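Local coordinates for tail spike protein (PDB 6EU4) that probably recognises and degrades the capsular polysaccharide of its Acinetobacter host, serving as the trimeric tailspike of the phage, at residues Leu283-Ile297 against Ala311-Val325. Residues are numbered along the deposited sequence; the frame is centred on the assembly and turned at random.
Sequences LYGWDLNKMQGCTMI and AKALFKIVYSNVTMV
The carbonyl oxygen of Val318 is gripped twice: Lys290 N reaches its O across the contact at 2.9 Å, while Ser320 OG, from its own segment, bonds to it from above the carbonyl plane. Ser320 OG also takes the backbone N-H of Met291, N to OG 2.9 Å, and that pair of bonds fixes the hydroxyl where the strands turn. Beside it, Gln292 NE2 gives a somewhat bent bond to Tyr319 O in one of two modelled conformers, so that this bond is doubtful, and Asn321 OD1 receives Gly293 N at 2.9 Å, the donor standing 45° above the carbonyl plane; Asn351 of the second subunit bonds to the same OD1. A chi1 of 75° puts CG of Asn321 between its backbone N and carbonyl carbon. These are successive turns of a parallel beta-helix: 286-289 runs alongside 315-318, 294-297 alongside 321-325, and the register slips by one residue between Asn289 and Cys294, where loops separate the two ladders. Like residues stack from turn to turn on the face that carries Trp286, Leu288 and Met296 into the inside of the helix, where Met296 SE packs on Met324 CG at 4.1 Å and Trp286 lies obliquely beside Phe315, CD1 to CE1 3.6 Å. The methyl CE of Met296 lies over one face of the indole, toward its rim, and that of Met324 sits over the centre of the Phe315 ring. On the other face, Lys316 stretches out fully, CG anti to the backbone N (chi1 176°), laying CD over the ring of Tyr284, 3.9 Å from its centroid, in a CH-pi contact. Lys316 NZ then meets a water at 2.8 Å that also bonds to Asp287 OD2, the oxygen salt-bridged to Arg253.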
# COMPACT_ATOMS: atom_id res chain seq x y z
N LEU A 283 3.64 -12.37 25.21
CA LEU A 283 2.91 -11.21 25.71
C LEU A 283 2.39 -10.32 24.59
O LEU A 283 1.17 -10.13 24.49
CB LEU A 283 3.81 -10.42 26.67
CG LEU A 283 3.23 -9.11 27.24
CD1 LEU A 283 2.01 -9.40 28.06
CD2 LEU A 283 4.26 -8.35 28.10
N TYR A 284 3.27 -9.76 23.75
CA TYR A 284 2.91 -9.06 22.52
C TYR A 284 3.87 -9.45 21.42
O TYR A 284 5.08 -9.54 21.65
CB TYR A 284 2.97 -7.54 22.66
CG TYR A 284 2.07 -6.96 23.70
CD1 TYR A 284 0.69 -6.98 23.53
CD2 TYR A 284 2.59 -6.37 24.85
CE1 TYR A 284 -0.14 -6.45 24.48
CE2 TYR A 284 1.75 -5.84 25.81
CZ TYR A 284 0.39 -5.89 25.61
OH TYR A 284 -0.45 -5.34 26.55
N GLY A 285 3.36 -9.60 20.20
CA GLY A 285 4.24 -9.72 19.05
C GLY A 285 4.95 -8.40 18.78
O GLY A 285 6.18 -8.32 18.77
N TRP A 286 4.15 -7.36 18.56
CA TRP A 286 4.63 -6.01 18.34
C TRP A 286 4.01 -5.11 19.39
O TRP A 286 2.78 -5.11 19.57
CB TRP A 286 4.21 -5.51 16.96
CG TRP A 286 4.74 -6.27 15.82
CD1 TRP A 286 4.32 -7.49 15.37
CD2 TRP A 286 5.79 -5.85 14.94
NE1 TRP A 286 5.05 -7.86 14.26
CE2 TRP A 286 5.96 -6.86 13.98
CE3 TRP A 286 6.61 -4.72 14.88
CZ2 TRP A 286 6.91 -6.79 12.97
CZ3 TRP A 286 7.55 -4.64 13.86
CH2 TRP A 286 7.69 -5.67 12.92
N ASP A 287 4.85 -4.38 20.11
CA ASP A 287 4.42 -3.44 21.14
C ASP A 287 4.88 -2.07 20.64
O ASP A 287 6.06 -1.73 20.78
CB ASP A 287 5.01 -3.81 22.50
CG ASP A 287 4.53 -2.91 23.63
OD1 ASP A 287 4.00 -1.81 23.34
OD2 ASP A 287 4.71 -3.31 24.81
N LEU A 288 3.97 -1.32 20.02
CA LEU A 288 4.30 -0.08 19.33
C LEU A 288 3.66 1.10 20.04
O LEU A 288 2.45 1.09 20.35
CB LEU A 288 3.80 -0.12 17.88
CG LEU A 288 4.24 -1.33 17.07
CD1 LEU A 288 3.71 -1.18 15.66
CD2 LEU A 288 5.77 -1.47 17.04
N ASN A 289 4.47 2.10 20.34
CA ASN A 289 4.03 3.31 21.01
C ASN A 289 4.62 4.52 20.30
O ASN A 289 5.83 4.56 20.04
CB ASN A 289 4.46 3.27 22.48
CG ASN A 289 4.06 4.51 23.23
OD1 ASN A 289 2.91 4.99 23.13
ND2 ASN A 289 5.00 5.07 23.99
N LYS A 290 3.76 5.47 19.94
CA LYS A 290 4.17 6.70 19.25
C LYS A 290 4.93 6.38 17.96
O LYS A 290 5.92 7.03 17.62
CB LYS A 290 4.99 7.60 20.17
CG LYS A 290 4.21 8.13 21.38
CD LYS A 290 3.22 9.24 21.00
CE LYS A 290 2.58 9.89 22.25
NZ LYS A 290 1.80 11.12 21.92
N MSE A 291 4.42 5.41 17.21
CA MSE A 291 5.01 5.01 15.96
C MSE A 291 4.30 5.70 14.80
O MSE A 291 3.29 5.20 14.29
CB MSE A 291 4.96 3.48 15.83
CG MSE A 291 6.12 2.80 16.58
SE MSE A 291 7.83 2.92 15.59
CE MSE A 291 7.83 1.22 14.70
N GLN A 292 4.85 6.84 14.37
CA GLN A 292 4.25 7.62 13.31
C GLN A 292 4.86 7.24 11.96
O GLN A 292 6.06 6.99 11.86
CB GLN A 292 4.47 9.12 13.55
CG GLN A 292 4.36 9.57 15.01
CD GLN A 292 3.05 9.16 15.64
OE1 GLN A 292 2.13 8.73 14.95
NE2 GLN A 292 2.96 9.29 16.96
N GLY A 293 4.02 7.23 10.91
CA GLY A 293 4.56 6.97 9.57
C GLY A 293 5.21 5.61 9.39
O GLY A 293 6.23 5.50 8.70
N CYS A 294 4.61 4.57 9.96
CA CYS A 294 5.16 3.22 9.96
C CYS A 294 4.48 2.34 8.92
O CYS A 294 3.24 2.26 8.89
CB CYS A 294 4.99 2.60 11.34
SG CYS A 294 5.49 0.88 11.45
N THR A 295 5.27 1.67 8.09
CA THR A 295 4.75 0.75 7.10
C THR A 295 5.35 -0.62 7.33
O THR A 295 6.58 -0.75 7.46
CB THR A 295 5.05 1.20 5.66
OG1 THR A 295 4.60 2.55 5.42
CG2 THR A 295 4.34 0.29 4.65
N MSE A 296 4.49 -1.65 7.33
CA MSE A 296 4.91 -3.05 7.34
C MSE A 296 4.48 -3.69 6.03
O MSE A 296 3.31 -3.57 5.65
CB MSE A 296 4.28 -3.77 8.54
CG MSE A 296 4.62 -3.09 9.86
SE MSE A 296 3.50 -3.91 11.27
CE MSE A 296 4.17 -5.68 11.17
N ILE A 297 5.41 -4.33 5.32
CA ILE A 297 5.15 -4.95 4.02
C ILE A 297 5.51 -6.43 4.10
O ILE A 297 6.66 -6.78 4.37
CB ILE A 297 5.96 -4.26 2.91
CG1 ILE A 297 5.55 -2.81 2.80
CG2 ILE A 297 5.80 -4.96 1.57
CD1 ILE A 297 6.60 -1.98 2.12
N ALA A 311 -1.25 -14.66 24.74
CA ALA A 311 -0.69 -13.32 24.69
C ALA A 311 -1.80 -12.32 24.95
O ALA A 311 -2.99 -12.63 24.82
CB ALA A 311 -0.04 -13.06 23.32
N LYS A 312 -1.42 -11.10 25.31
CA LYS A 312 -2.43 -10.06 25.41
C LYS A 312 -2.92 -9.65 24.03
O LYS A 312 -4.13 -9.54 23.80
CB LYS A 312 -1.90 -8.87 26.19
CG LYS A 312 -1.82 -9.17 27.69
CD LYS A 312 -1.39 -7.92 28.50
CE LYS A 312 -1.06 -8.22 29.96
NZ LYS A 312 -1.97 -9.21 30.60
N ALA A 313 -1.98 -9.43 23.10
CA ALA A 313 -2.34 -9.05 21.74
C ALA A 313 -1.22 -9.44 20.79
O ALA A 313 -0.04 -9.41 21.15
CB ALA A 313 -2.60 -7.55 21.61
N LEU A 314 -1.59 -9.73 19.54
CA LEU A 314 -0.56 -9.85 18.51
C LEU A 314 0.10 -8.50 18.28
O LEU A 314 1.34 -8.38 18.31
CB LEU A 314 -1.15 -10.38 17.21
CG LEU A 314 -0.21 -10.44 16.00
CD1 LEU A 314 1.06 -11.20 16.31
CD2 LEU A 314 -0.92 -11.08 14.81
N PHE A 315 -0.72 -7.47 18.05
CA PHE A 315 -0.30 -6.08 17.87
C PHE A 315 -0.90 -5.21 18.95
O PHE A 315 -2.13 -5.13 19.09
CB PHE A 315 -0.75 -5.53 16.52
CG PHE A 315 -0.43 -6.40 15.33
CD1 PHE A 315 0.86 -6.44 14.81
CD2 PHE A 315 -1.43 -7.11 14.67
CE1 PHE A 315 1.15 -7.22 13.70
CE2 PHE A 315 -1.15 -7.90 13.57
CZ PHE A 315 0.14 -7.95 13.08
N LYS A 316 -0.05 -4.51 19.68
CA LYS A 316 -0.45 -3.44 20.58
C LYS A 316 0.06 -2.15 19.95
O LYS A 316 1.28 -1.97 19.81
CB LYS A 316 0.11 -3.64 21.98
CG LYS A 316 -0.21 -2.48 22.90
CD LYS A 316 0.35 -2.68 24.31
CE LYS A 316 -0.01 -1.55 25.21
NZ LYS A 316 0.53 -1.79 26.60
N ILE A 317 -0.86 -1.27 19.55
CA ILE A 317 -0.52 -0.08 18.77
C ILE A 317 -1.16 1.13 19.44
O ILE A 317 -2.38 1.29 19.42
CB ILE A 317 -0.96 -0.22 17.30
CG1 ILE A 317 -0.36 -1.51 16.73
CG2 ILE A 317 -0.50 1.00 16.51
CD1 ILE A 317 -0.58 -1.72 15.24
N VAL A 318 -0.32 1.97 20.03
CA VAL A 318 -0.74 3.07 20.87
C VAL A 318 -0.19 4.38 20.30
O VAL A 318 1.02 4.49 20.04
CB VAL A 318 -0.29 2.85 22.32
CG1 VAL A 318 -0.63 4.04 23.18
CG2 VAL A 318 -0.95 1.58 22.88
N TYR A 319 -1.07 5.35 20.11
CA TYR A 319 -0.73 6.68 19.57
C TYR A 319 0.22 6.60 18.38
O TYR A 319 1.22 7.31 18.29
CB TYR A 319 -0.17 7.57 20.67
CG TYR A 319 -1.19 7.87 21.75
CD1 TYR A 319 -2.39 8.49 21.44
CD2 TYR A 319 -0.94 7.54 23.07
CE1 TYR A 319 -3.34 8.76 22.43
CE2 TYR A 319 -1.87 7.81 24.06
CZ TYR A 319 -3.07 8.41 23.73
OH TYR A 319 -4.00 8.68 24.72
N SER A 320 -0.16 5.77 17.40
CA SER A 320 0.67 5.46 16.24
C SER A 320 -0.18 5.55 14.98
O SER A 320 -1.41 5.56 15.05
CB SER A 320 1.26 4.05 16.33
OG SER A 320 2.03 3.88 17.51
N ASN A 321 0.47 5.60 13.82
CA ASN A 321 -0.26 5.37 12.57
C ASN A 321 0.56 4.44 11.69
O ASN A 321 1.73 4.71 11.40
CB ASN A 321 -0.66 6.70 11.88
CG ASN A 321 0.49 7.43 11.19
OD1 ASN A 321 1.40 7.98 11.83
ND2 ASN A 321 0.40 7.53 9.86
N VAL A 322 -0.05 3.31 11.33
CA VAL A 322 0.62 2.13 10.78
C VAL A 322 -0.20 1.61 9.61
O VAL A 322 -1.43 1.53 9.70
CB VAL A 322 0.76 1.01 11.83
CG1 VAL A 322 1.38 -0.25 11.23
CG2 VAL A 322 1.55 1.49 13.06
N THR A 323 0.49 1.24 8.54
CA THR A 323 -0.11 0.54 7.41
C THR A 323 0.53 -0.83 7.30
O THR A 323 1.77 -0.92 7.28
CB THR A 323 0.09 1.28 6.08
OG1 THR A 323 -0.48 2.59 6.13
CG2 THR A 323 -0.56 0.53 4.94
N MSE A 324 -0.30 -1.87 7.21
CA MSE A 324 0.16 -3.24 7.02
C MSE A 324 -0.28 -3.70 5.64
O MSE A 324 -1.47 -3.81 5.37
CB MSE A 324 -0.41 -4.17 8.10
CG MSE A 324 -0.16 -3.72 9.48
SE MSE A 324 -0.77 -5.14 10.70
CE MSE A 324 -0.56 -4.13 12.33
N VAL A 325 0.69 -3.97 4.77
CA VAL A 325 0.43 -4.30 3.37
C VAL A 325 0.76 -5.78 3.18
O VAL A 325 1.93 -6.18 3.23
CB VAL A 325 1.25 -3.43 2.42
CG1 VAL A 325 0.81 -3.64 0.99
CG2 VAL A 325 1.12 -1.97 2.80
O HOH W 1 3.32 -2.20 26.68